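Long-range contacts in 1H-3-hydroxy-4-oxoquinoline 2,4-dioxygenase (PDB 3IBT), which cleaves the heterocyclic ring of 3-hydroxy-1H-quinolin-4-one with dioxygen, giving N-formylanthranilate and carbon monoxide without any cofactor: residues 21-27 with 47-53; 28-32 with 177-181; 117-121 with 243-247; 129-135 with 148-152. All coordinates share one frame; numbering follows the deposited sequence.

Contact 1. Residues 21-27 with 47-53; sequences APTLFLL and DFHVICP
Leu24 and Phe48 meet where strands 23-27 and 49-53 run side by side. The two strands belong to a beta-alpha-beta unit of the alpha/beta-hydrolase sheet, with helix 40-44 between them in the chain. They are parallel, with an angle of 25° between the short segments. Thr23, Leu24 and Phe25 pair with His49, Val50 and Ile51. Four backbone hydrogen bonds join the edges. His49 N gives to Pro22 O (2.8 Å) and Ile51 N to Leu24 O. Leu24 N gives to His49 O and Leu26 N to Ile51 O (2.9 Å).

The side chains sort by face. On the face of Thr23 and Phe25, the Phe25 ring lies alongside Ile51, with its CD2 3.8 Å from Ile51 CB. Pro53 CG sits at the edge of the same ring. The Thr23 hydroxyl and the His49 ring also point the same way. Thr23 OG1 and His49 ND1 are hydrogen-bonded at 3.2 Å. On the face of Leu24 and Val50, Leu26 CB packs on Cys52 SG.

Outside the pair, strand 89-94 bonds to the far edge of strand 23-27. Strand 9-16 lies beyond strand 49-53, and its Glu15 OE2 holds His49 NE2. This leaves both ring nitrogens of His49 hydrogen-bonded. Helix 70-83 covers Phe25 through Leu77, Phe80 and Ile81.

Just before strand 49-53, Phe48 has CG beside its backbone N (chi1 -61°), which lays its ring under Leu24. Leu24 CD1 stands over the centre of that ring in a CH-pi contact, 3.5 Å from the centroid and 11° off the normal.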
# COMPACT_ATOMS: atom_id res chain seq x y z
N ALA A 21 -15.83 -2.48 16.68
CA ALA A 21 -14.83 -1.49 17.09
C ALA A 21 -14.44 -0.73 15.81
O ALA A 21 -14.83 -1.15 14.71
CB ALA A 21 -13.62 -2.18 17.74
N PRO A 22 -13.70 0.40 15.93
CA PRO A 22 -13.40 1.17 14.73
C PRO A 22 -12.71 0.31 13.66
O PRO A 22 -11.67 -0.29 13.94
CB PRO A 22 -12.45 2.26 15.23
CG PRO A 22 -12.72 2.37 16.68
CD PRO A 22 -13.12 1.01 17.14
N THR A 23 -13.30 0.24 12.47
CA THR A 23 -12.80 -0.64 11.41
C THR A 23 -11.68 0.04 10.61
O THR A 23 -11.79 1.23 10.24
CB THR A 23 -13.93 -1.16 10.52
OG1 THR A 23 -14.93 -1.77 11.36
CG2 THR A 23 -13.40 -2.21 9.53
N LEU A 24 -10.63 -0.75 10.37
CA LEU A 24 -9.37 -0.27 9.83
C LEU A 24 -8.88 -1.30 8.84
O LEU A 24 -8.68 -2.46 9.21
CB LEU A 24 -8.34 -0.17 10.94
CG LEU A 24 -7.26 0.90 10.83
CD1 LEU A 24 -6.28 0.78 11.99
CD2 LEU A 24 -6.52 0.79 9.54
N PHE A 25 -8.70 -0.90 7.59
CA PHE A 25 -8.22 -1.83 6.57
C PHE A 25 -6.72 -1.73 6.41
O PHE A 25 -6.16 -0.60 6.29
CB PHE A 25 -8.86 -1.51 5.22
CG PHE A 25 -10.21 -2.10 5.03
CD1 PHE A 25 -11.35 -1.37 5.32
CD2 PHE A 25 -10.34 -3.40 4.52
CE1 PHE A 25 -12.64 -1.92 5.12
CE2 PHE A 25 -11.63 -3.99 4.32
CZ PHE A 25 -12.79 -3.25 4.62
N LEU A 26 -6.05 -2.89 6.40
CA LEU A 26 -4.63 -2.90 6.09
C LEU A 26 -4.37 -3.44 4.68
O LEU A 26 -4.43 -4.65 4.48
CB LEU A 26 -3.85 -3.68 7.15
CG LEU A 26 -3.62 -3.05 8.54
CD1 LEU A 26 -2.39 -3.69 9.18
CD2 LEU A 26 -3.45 -1.54 8.50
N LEU A 27 -4.06 -2.54 3.73
CA LEU A 27 -3.95 -2.85 2.27
C LEU A 27 -2.54 -2.84 1.74
O LEU A 27 -1.86 -1.81 1.80
CB LEU A 27 -4.74 -1.84 1.43
CG LEU A 27 -6.19 -1.52 1.78
CD1 LEU A 27 -6.68 -0.20 1.10
CD2 LEU A 27 -7.06 -2.72 1.45
N ASP A 47 -7.27 -2.06 19.47
CA ASP A 47 -8.04 -0.82 19.36
C ASP A 47 -9.03 -0.84 18.24
O ASP A 47 -10.13 -0.31 18.36
CB ASP A 47 -7.11 0.36 19.14
CG ASP A 47 -6.12 0.50 20.25
OD1 ASP A 47 -6.46 0.11 21.38
OD2 ASP A 47 -4.98 0.99 20.02
N PHE A 48 -8.64 -1.50 17.16
CA PHE A 48 -9.39 -1.50 15.94
C PHE A 48 -9.89 -2.88 15.55
O PHE A 48 -9.37 -3.88 16.02
CB PHE A 48 -8.48 -1.07 14.86
CG PHE A 48 -7.93 0.27 15.06
CD1 PHE A 48 -6.72 0.44 15.68
CD2 PHE A 48 -8.62 1.37 14.59
CE1 PHE A 48 -6.20 1.69 15.84
CE2 PHE A 48 -8.11 2.62 14.75
CZ PHE A 48 -6.90 2.78 15.37
N HIS A 49 -10.88 -2.90 14.67
CA HIS A 49 -11.32 -4.11 13.97
C HIS A 49 -10.47 -4.17 12.71
O HIS A 49 -10.57 -3.28 11.87
CB HIS A 49 -12.81 -3.97 13.65
CG HIS A 49 -13.38 -5.06 12.79
ND1 HIS A 49 -14.57 -4.91 12.10
CD2 HIS A 49 -12.93 -6.31 12.51
CE1 HIS A 49 -14.83 -6.03 11.44
NE2 HIS A 49 -13.85 -6.89 11.67
N VAL A 50 -9.60 -5.18 12.57
CA VAL A 50 -8.56 -5.07 11.53
C VAL A 50 -8.65 -6.09 10.43
O VAL A 50 -8.44 -7.29 10.67
CB VAL A 50 -7.15 -5.13 12.11
CG1 VAL A 50 -6.14 -5.14 10.98
CG2 VAL A 50 -6.89 -3.96 13.06
N ILE A 51 -8.89 -5.59 9.22
CA ILE A 51 -9.05 -6.43 8.03
C ILE A 51 -7.85 -6.33 7.08
O ILE A 51 -7.65 -5.29 6.48
CB ILE A 51 -10.31 -6.06 7.24
CG1 ILE A 51 -11.49 -5.76 8.18
CG2 ILE A 51 -10.63 -7.16 6.26
CD1 ILE A 51 -12.84 -6.46 7.80
N CYS A 52 -7.07 -7.40 6.93
CA CYS A 52 -6.01 -7.37 5.94
C CYS A 52 -6.45 -8.18 4.72
O CYS A 52 -6.37 -9.41 4.74
CB CYS A 52 -4.71 -7.92 6.51
SG CYS A 52 -4.08 -7.00 7.92
N PRO A 53 -6.95 -7.51 3.65
CA PRO A 53 -7.27 -8.22 2.38
C PRO A 53 -6.12 -8.60 1.42
O PRO A 53 -5.00 -8.12 1.54
CB PRO A 53 -8.27 -7.28 1.68
CG PRO A 53 -8.26 -5.99 2.44
CD PRO A 53 -7.30 -6.08 3.59

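Contact 2. Residues 28-32 with 177-181; sequences SGWCQ and MWQRA
Trp30 turns one indole face to Ala181 of helix 175-192. Ala181 CA lies over that face, 4.3 Å from the centroid of the five-membered ring, in a CH-pi contact offset toward the rim. Ala181 CB reaches further back along the side chain, 3.6 Å from Trp30 CB. The far end of the indole meets two other residues of the helix. Met177, present as selenomethionine, brings its SE to the ring edge, 4.3 Å from Trp30 CZ3. This is a Met-aromatic contact made near the plane of the indole. Arg180 crosses the indole at about a right angle, and its CG is 3.8 Å from Trp30 CZ3. The guanidinium plane stands 82° from the indole, and the group makes a cation-pi contact with Phe68.

Cys31, next in the turn, has SG beside its backbone N (chi1 -72°), a rotation that carries the sulfur to Met177 CG and to Trp178 CE3, 3.8 Å away. The sulfur approaches the Trp178 ring obliquely. No hydrogen bond crosses between the segments, so the fit is one of shape.

Replacing Trp30 by an alanine would probably leave a gap beside Ala181 and let the Met177 side chain lose its aromatic neighbour.

A type II beta turn from Gly29 to Gln32 presents the two side chains, and His58 NE2 bonds to Cys31 N. Trp30, Cys31 and Gln32 probably bind the substrate, as in related enzymes. The loop after strand 23-27, which often contributes to the oxyanion hole in alpha/beta-hydrolases, thus probably lines the substrate site here, beside cap helix 175-192.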
# COMPACT_ATOMS: atom_id res chain seq x y z
N SER A 28 -2.10 -3.95 1.15
CA SER A 28 -0.71 -4.06 0.68
C SER A 28 -0.32 -3.38 -0.70
O SER A 28 -1.14 -2.73 -1.36
CB SER A 28 -0.33 -5.53 0.63
OG SER A 28 -0.61 -6.02 -0.65
N GLY A 29 0.92 -3.54 -1.14
CA GLY A 29 1.28 -3.19 -2.50
C GLY A 29 1.01 -4.37 -3.41
O GLY A 29 0.44 -5.39 -2.97
N TRP A 30 1.38 -4.21 -4.69
CA TRP A 30 1.28 -5.29 -5.69
C TRP A 30 2.25 -6.37 -5.31
O TRP A 30 3.31 -6.07 -4.75
CB TRP A 30 1.66 -4.78 -7.08
CG TRP A 30 0.66 -3.85 -7.67
CD1 TRP A 30 0.59 -2.49 -7.48
CD2 TRP A 30 -0.42 -4.20 -8.55
NE1 TRP A 30 -0.48 -1.97 -8.18
CE2 TRP A 30 -1.12 -3.00 -8.85
CE3 TRP A 30 -0.87 -5.41 -9.12
CZ2 TRP A 30 -2.24 -2.97 -9.70
CZ3 TRP A 30 -1.99 -5.38 -9.96
CH2 TRP A 30 -2.66 -4.17 -10.24
N CYS A 31 1.90 -7.62 -5.58
CA CYS A 31 2.81 -8.71 -5.29
C CYS A 31 3.16 -8.82 -3.82
O CYS A 31 4.29 -9.24 -3.47
CB CYS A 31 4.08 -8.53 -6.09
SG CYS A 31 3.77 -8.86 -7.80
N GLN A 32 2.21 -8.42 -2.97
CA GLN A 32 2.32 -8.57 -1.52
C GLN A 32 1.06 -9.18 -0.91
O GLN A 32 -0.01 -9.33 -1.55
CB GLN A 32 2.57 -7.25 -0.82
CG GLN A 32 3.98 -6.92 -0.64
CD GLN A 32 4.14 -5.41 -0.56
OE1 GLN A 32 3.26 -4.67 -1.01
NE2 GLN A 32 5.25 -4.93 0.04
N MSE A 177 2.16 -11.43 -12.69
CA MSE A 177 1.72 -10.43 -11.76
C MSE A 177 2.82 -9.37 -11.61
O MSE A 177 2.53 -8.17 -11.64
CB MSE A 177 1.34 -11.06 -10.44
CG MSE A 177 0.59 -10.11 -9.52
SE MSE A 177 -1.20 -9.59 -10.14
CE MSE A 177 -2.04 -11.43 -10.03
N TRP A 178 4.07 -9.79 -11.47
CA TRP A 178 5.14 -8.82 -11.35
C TRP A 178 5.04 -7.75 -12.47
O TRP A 178 5.31 -6.54 -12.27
CB TRP A 178 6.53 -9.50 -11.35
CG TRP A 178 7.59 -8.46 -11.11
CD1 TRP A 178 8.43 -7.93 -12.03
CD2 TRP A 178 7.83 -7.73 -9.89
NE1 TRP A 178 9.22 -6.96 -11.45
CE2 TRP A 178 8.86 -6.82 -10.14
CE3 TRP A 178 7.28 -7.79 -8.60
CZ2 TRP A 178 9.36 -5.95 -9.15
CZ3 TRP A 178 7.77 -6.92 -7.62
CH2 TRP A 178 8.80 -6.02 -7.90
N GLN A 179 4.61 -8.22 -13.64
CA GLN A 179 4.56 -7.41 -14.83
C GLN A 179 3.34 -6.53 -14.81
O GLN A 179 3.46 -5.33 -15.02
CB GLN A 179 4.56 -8.30 -16.06
CG GLN A 179 5.91 -8.96 -16.30
CD GLN A 179 5.84 -10.07 -17.35
OE1 GLN A 179 4.84 -10.22 -18.06
NE2 GLN A 179 6.92 -10.85 -17.45
N ARG A 180 2.16 -7.10 -14.55
CA ARG A 180 0.96 -6.28 -14.45
C ARG A 180 1.25 -5.08 -13.52
O ARG A 180 0.88 -3.94 -13.81
CB ARG A 180 -0.26 -7.09 -13.98
CG ARG A 180 -1.48 -6.19 -13.68
CD ARG A 180 -2.81 -6.65 -14.25
NE ARG A 180 -3.27 -7.87 -13.60
CZ ARG A 180 -3.08 -9.09 -14.08
NH1 ARG A 180 -3.52 -10.14 -13.40
NH2 ARG A 180 -2.45 -9.27 -15.24
N ALA A 181 1.96 -5.38 -12.43
CA ALA A 181 2.25 -4.42 -11.40
C ALA A 181 3.01 -3.25 -12.00
O ALA A 181 2.73 -2.07 -11.71
CB ALA A 181 3.07 -5.09 -10.34

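Contact 3. Residues 117-121 with 243-247; sequences IIIDW and THFPS. Unlike the reference sequence in segment 117-121: Ile118 (reference Val).
Asp120 and His244 meet with their flat groups nearly perpendicular, the carboxylate and imidazole planes standing 83° apart. Asp120 OD2 comes to the edge of the imidazole, near its plane. His244 ND1 gives it a hydrogen bond of 2.9 Å, weak because the angle at the hydrogen is 139°. The Trp153 ring stacks on the imidazole. The neighbouring Phe245 ring is covered by His244 CB, 4.1 Å above its centre, and not by the imidazole. The CG of His244 is anti to the backbone N (chi1 178°), which swings the ring toward the aspartate.

The second carboxylate oxygen is held from elsewhere. Asp120 OD1 accepts hydrogen bonds from the backbone N atoms of Ser213 and Gln214, and these position the carboxylate for His244. Pro246 CD lies 3.6 Å from Asp120 OD1. Pro246 CG also packs against Ile119 CG2.

His244 is probably the proton donor or acceptor, as in related enzymes, and Asp120 probably raises its basicity. The histidine is in its usual alpha/beta-hydrolase place, on the loop after strand 234-238. Ser95, close to it after strand 89-94, lies where the nucleophile of the fold sits. Asp120 follows strand 115-119, one strand earlier than the classical acid.

Strand 115-119 runs between strands 89-94 and 207-212 of the sheet, while His244 comes just before helix 246-249.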
# COMPACT_ATOMS: atom_id res chain seq x y z
N ILE A 117 -4.18 6.76 5.53
CA ILE A 117 -2.75 6.68 5.74
C ILE A 117 -2.16 5.91 4.63
O ILE A 117 -2.72 4.94 4.14
CB ILE A 117 -2.41 5.91 7.01
CG1 ILE A 117 -2.96 6.66 8.23
CG2 ILE A 117 -0.88 5.62 7.09
CD1 ILE A 117 -2.65 6.06 9.48
N ILE A 118 -0.99 6.33 4.25
CA ILE A 118 -0.22 5.68 3.21
C ILE A 118 1.18 5.45 3.74
O ILE A 118 1.66 6.22 4.58
CB ILE A 118 -0.17 6.57 1.99
CG1 ILE A 118 0.12 8.02 2.42
CG2 ILE A 118 -1.50 6.49 1.24
CD1 ILE A 118 -0.03 8.99 1.32
N ILE A 119 1.82 4.39 3.29
CA ILE A 119 3.10 4.01 3.85
C ILE A 119 4.08 3.81 2.71
O ILE A 119 3.85 3.01 1.81
CB ILE A 119 2.98 2.74 4.69
CG1 ILE A 119 2.01 2.97 5.85
CG2 ILE A 119 4.32 2.30 5.20
CD1 ILE A 119 1.79 1.79 6.72
N ASP A 120 5.18 4.55 2.72
CA ASP A 120 6.25 4.27 1.81
C ASP A 120 5.83 4.23 0.37
O ASP A 120 6.16 3.29 -0.37
CB ASP A 120 7.04 3.02 2.18
CG ASP A 120 8.54 3.30 2.16
OD1 ASP A 120 9.14 3.32 3.26
OD2 ASP A 120 9.12 3.59 1.06
N TRP A 121 5.10 5.28 -0.01
CA TRP A 121 4.70 5.60 -1.37
C TRP A 121 5.67 6.65 -1.89
O TRP A 121 5.79 7.73 -1.28
CB TRP A 121 3.38 6.30 -1.25
CG TRP A 121 2.59 6.32 -2.48
CD1 TRP A 121 2.78 5.58 -3.59
CD2 TRP A 121 1.41 7.08 -2.70
NE1 TRP A 121 1.82 5.85 -4.50
CE2 TRP A 121 0.95 6.76 -3.97
CE3 TRP A 121 0.71 8.02 -1.93
CZ2 TRP A 121 -0.21 7.33 -4.52
CZ3 TRP A 121 -0.46 8.59 -2.46
CH2 TRP A 121 -0.91 8.23 -3.75
N THR A 243 14.78 0.38 5.35
CA THR A 243 13.97 -0.50 4.52
C THR A 243 12.75 0.18 3.91
O THR A 243 12.31 1.24 4.39
CB THR A 243 13.53 -1.69 5.43
OG1 THR A 243 14.49 -2.72 5.29
CG2 THR A 243 12.06 -2.20 5.23
N HIS A 244 12.20 -0.45 2.88
CA HIS A 244 10.96 -0.02 2.22
C HIS A 244 9.65 -0.44 2.94
O HIS A 244 8.59 0.09 2.60
CB HIS A 244 11.03 -0.49 0.74
CG HIS A 244 9.81 -0.18 -0.11
ND1 HIS A 244 9.35 1.10 -0.33
CD2 HIS A 244 9.02 -1.00 -0.85
CE1 HIS A 244 8.31 1.06 -1.15
NE2 HIS A 244 8.09 -0.20 -1.48
N PHE A 245 9.70 -1.32 3.95
CA PHE A 245 8.47 -1.86 4.61
C PHE A 245 8.51 -1.56 6.09
O PHE A 245 8.84 -2.42 6.92
CB PHE A 245 8.36 -3.33 4.40
CG PHE A 245 8.95 -3.75 3.12
CD1 PHE A 245 10.29 -4.09 3.03
CD2 PHE A 245 8.16 -3.80 1.96
CE1 PHE A 245 10.87 -4.50 1.81
CE2 PHE A 245 8.70 -4.21 0.74
CZ PHE A 245 10.07 -4.56 0.66
N PRO A 246 8.20 -0.31 6.43
CA PRO A 246 8.20 0.03 7.85
C PRO A 246 7.23 -0.85 8.70
O PRO A 246 7.40 -0.99 9.91
CB PRO A 246 7.79 1.51 7.86
CG PRO A 246 7.28 1.82 6.51
CD PRO A 246 7.86 0.84 5.56
N SER A 247 6.23 -1.43 8.07
CA SER A 247 5.31 -2.28 8.81
C SER A 247 5.98 -3.58 9.24
O SER A 247 5.51 -4.22 10.15
CB SER A 247 4.13 -2.59 7.93
OG SER A 247 4.62 -3.11 6.69

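Contact 4. Residues 129-135 with 148-152; sequences FWQQLAE and SFFDE
Phe149 and Gln132 form the close part of this contact between helices 127-135 and 142-154. The Gln132 amide lies over one face of the Phe149 ring, and the two planes are only 23° apart, so they stack. The Gln132 chain leaves with CG beside its backbone N (chi1 -47°) and is extended beyond, which carries the amide across the ring. Gln132 CB adds a contact of 3.5 Å to Phe149 CE1. The ring edge is lined by apolar groups. Phe129 CD1 is 4.1 Å from Phe149 CE2, and Leu133 CD2 is 4.1 Å from Phe149 CZ.

The other side is looser and more polar. Glu135 and Ser148 are partly exposed and stay 4.0 Å apart at Glu135 OE1 and Ser148 OG. A water lies between them, donating to Glu135 OE1 and joined to Ser148 OG by a weak bond. Glu152, beside the amide, is also partly exposed. The axes of the short segments come no closer than 11.1 Å, and Gln132 and Phe149 fill much of the space between.

With a serine instead of Phe149, the Gln132 amide is likely to lose the surface it stacks on and be less well fixed in its rotation, with Phe129 and Leu133 left facing a gap.

Phe149 also touches Trp178 of helix 175-192 and meets the ring of Trp153, which probably binds substrate. Such helices, inserted between sheet strands 115-119 and 207-212, form the cap over the active site of many alpha/beta-hydrolase-fold enzymes.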
# COMPACT_ATOMS: atom_id res chain seq x y z
N PHE A 129 13.89 4.77 -11.04
CA PHE A 129 12.56 4.19 -10.94
C PHE A 129 11.93 3.83 -12.29
O PHE A 129 11.55 2.68 -12.53
CB PHE A 129 11.70 5.20 -10.19
CG PHE A 129 10.35 4.72 -9.90
CD1 PHE A 129 10.15 3.65 -9.03
CD2 PHE A 129 9.25 5.35 -10.47
CE1 PHE A 129 8.87 3.20 -8.74
CE2 PHE A 129 7.95 4.93 -10.18
CZ PHE A 129 7.77 3.86 -9.29
N TRP A 130 11.81 4.81 -13.18
CA TRP A 130 11.28 4.58 -14.51
C TRP A 130 11.96 3.43 -15.21
O TRP A 130 11.33 2.71 -15.97
CB TRP A 130 11.50 5.80 -15.36
CG TRP A 130 10.69 6.91 -14.93
CD1 TRP A 130 11.10 8.07 -14.36
CD2 TRP A 130 9.29 6.99 -15.04
NE1 TRP A 130 10.02 8.88 -14.11
CE2 TRP A 130 8.90 8.23 -14.52
CE3 TRP A 130 8.31 6.12 -15.55
CZ2 TRP A 130 7.58 8.63 -14.49
CZ3 TRP A 130 7.01 6.52 -15.51
CH2 TRP A 130 6.64 7.77 -15.00
N GLN A 131 13.26 3.28 -14.99
CA GLN A 131 13.97 2.16 -15.58
C GLN A 131 13.49 0.84 -15.03
O GLN A 131 13.19 -0.08 -15.78
CB GLN A 131 15.47 2.28 -15.38
CG GLN A 131 16.26 1.39 -16.33
CD GLN A 131 17.73 1.74 -16.37
OE1 GLN A 131 18.31 2.13 -15.34
NE2 GLN A 131 18.34 1.63 -17.56
N GLN A 132 13.42 0.75 -13.71
CA GLN A 132 13.09 -0.50 -13.04
C GLN A 132 11.66 -0.92 -13.37
O GLN A 132 11.34 -2.12 -13.38
CB GLN A 132 13.23 -0.36 -11.53
CG GLN A 132 14.51 0.30 -11.05
CD GLN A 132 14.58 0.29 -9.53
OE1 GLN A 132 14.30 1.29 -8.88
NE2 GLN A 132 14.90 -0.87 -8.97
N LEU A 133 10.82 0.07 -13.64
CA LEU A 133 9.50 -0.24 -14.13
C LEU A 133 9.56 -0.86 -15.53
O LEU A 133 8.73 -1.72 -15.91
CB LEU A 133 8.61 0.99 -14.09
CG LEU A 133 8.34 1.44 -12.66
CD1 LEU A 133 7.52 2.69 -12.75
CD2 LEU A 133 7.61 0.39 -11.82
N ALA A 134 10.56 -0.46 -16.32
CA ALA A 134 10.73 -1.08 -17.63
C ALA A 134 11.40 -2.45 -17.49
O ALA A 134 10.87 -3.43 -18.00
CB ALA A 134 11.50 -0.17 -18.55
N GLU A 135 12.53 -2.53 -16.79
CA GLU A 135 13.18 -3.82 -16.54
C GLU A 135 12.10 -4.81 -16.11
O GLU A 135 11.94 -5.87 -16.70
CB GLU A 135 14.23 -3.70 -15.44
CG GLU A 135 15.64 -3.48 -15.97
CD GLU A 135 16.44 -2.45 -15.14
OE1 GLU A 135 16.23 -2.36 -13.90
OE2 GLU A 135 17.27 -1.72 -15.73
N SER A 148 16.14 -5.97 -9.00
CA SER A 148 16.66 -4.63 -8.89
C SER A 148 16.07 -3.85 -7.71
O SER A 148 16.82 -3.32 -6.89
CB SER A 148 16.40 -3.88 -10.17
OG SER A 148 16.71 -2.52 -9.91
N PHE A 149 14.74 -3.79 -7.66
CA PHE A 149 13.98 -3.27 -6.53
C PHE A 149 14.40 -3.90 -5.19
O PHE A 149 14.71 -3.17 -4.23
CB PHE A 149 12.47 -3.49 -6.73
CG PHE A 149 11.80 -2.44 -7.59
CD1 PHE A 149 11.28 -2.77 -8.84
CD2 PHE A 149 11.70 -1.12 -7.15
CE1 PHE A 149 10.68 -1.82 -9.64
CE2 PHE A 149 11.11 -0.14 -7.95
CZ PHE A 149 10.59 -0.48 -9.18
N PHE A 150 14.42 -5.23 -5.12
CA PHE A 150 14.78 -5.91 -3.88
C PHE A 150 16.08 -5.38 -3.30
O PHE A 150 16.12 -5.00 -2.14
CB PHE A 150 14.94 -7.40 -4.08
CG PHE A 150 13.65 -8.15 -4.36
CD1 PHE A 150 12.41 -7.53 -4.26
CD2 PHE A 150 13.69 -9.51 -4.68
CE1 PHE A 150 11.23 -8.26 -4.50
CE2 PHE A 150 12.52 -10.23 -4.91
CZ PHE A 150 11.29 -9.60 -4.82
N ASP A 151 17.13 -5.36 -4.11
CA ASP A 151 18.45 -4.92 -3.66
C ASP A 151 18.29 -3.54 -3.02
O ASP A 151 18.88 -3.24 -1.96
CB ASP A 151 19.45 -4.87 -4.82
CG ASP A 151 19.88 -6.27 -5.32
OD1 ASP A 151 20.71 -6.93 -4.65
OD2 ASP A 151 19.42 -6.72 -6.41
N GLU A 152 17.45 -2.73 -3.65
CA GLU A 152 17.18 -1.38 -3.19
C GLU A 152 16.32 -1.38 -1.93
O GLU A 152 16.77 -1.02 -0.85
CB GLU A 152 16.51 -0.57 -4.30
CG GLU A 152 16.12 0.84 -3.84
CD GLU A 152 15.48 1.66 -4.96
OE1 GLU A 152 16.08 1.73 -6.07
OE2 GLU A 152 14.38 2.23 -4.74
O HOH W 1 18.05 -1.18 -12.69

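How the contacts relate
From the N terminus, strand 23-27 enters the sheet and contact 1 closes a short loop by pairing it with strand 49-53. Segment 28-32 lies inside that loop while its partner 177-181 lies well beyond it, so contact 2 crosses contact 1, tying the strand end to helix 175-192. Contact 3 opens at strand 115-119 and closes near the C terminus at 243-247. It follows contact 1 in series and crosses contact 2. Contact 4 is a local helix pair nested inside the loops of both contact 2 and contact 3. In space, contact 2 touches contact 3, where Gln32 packs on Phe245, and also contact 4 in the cap.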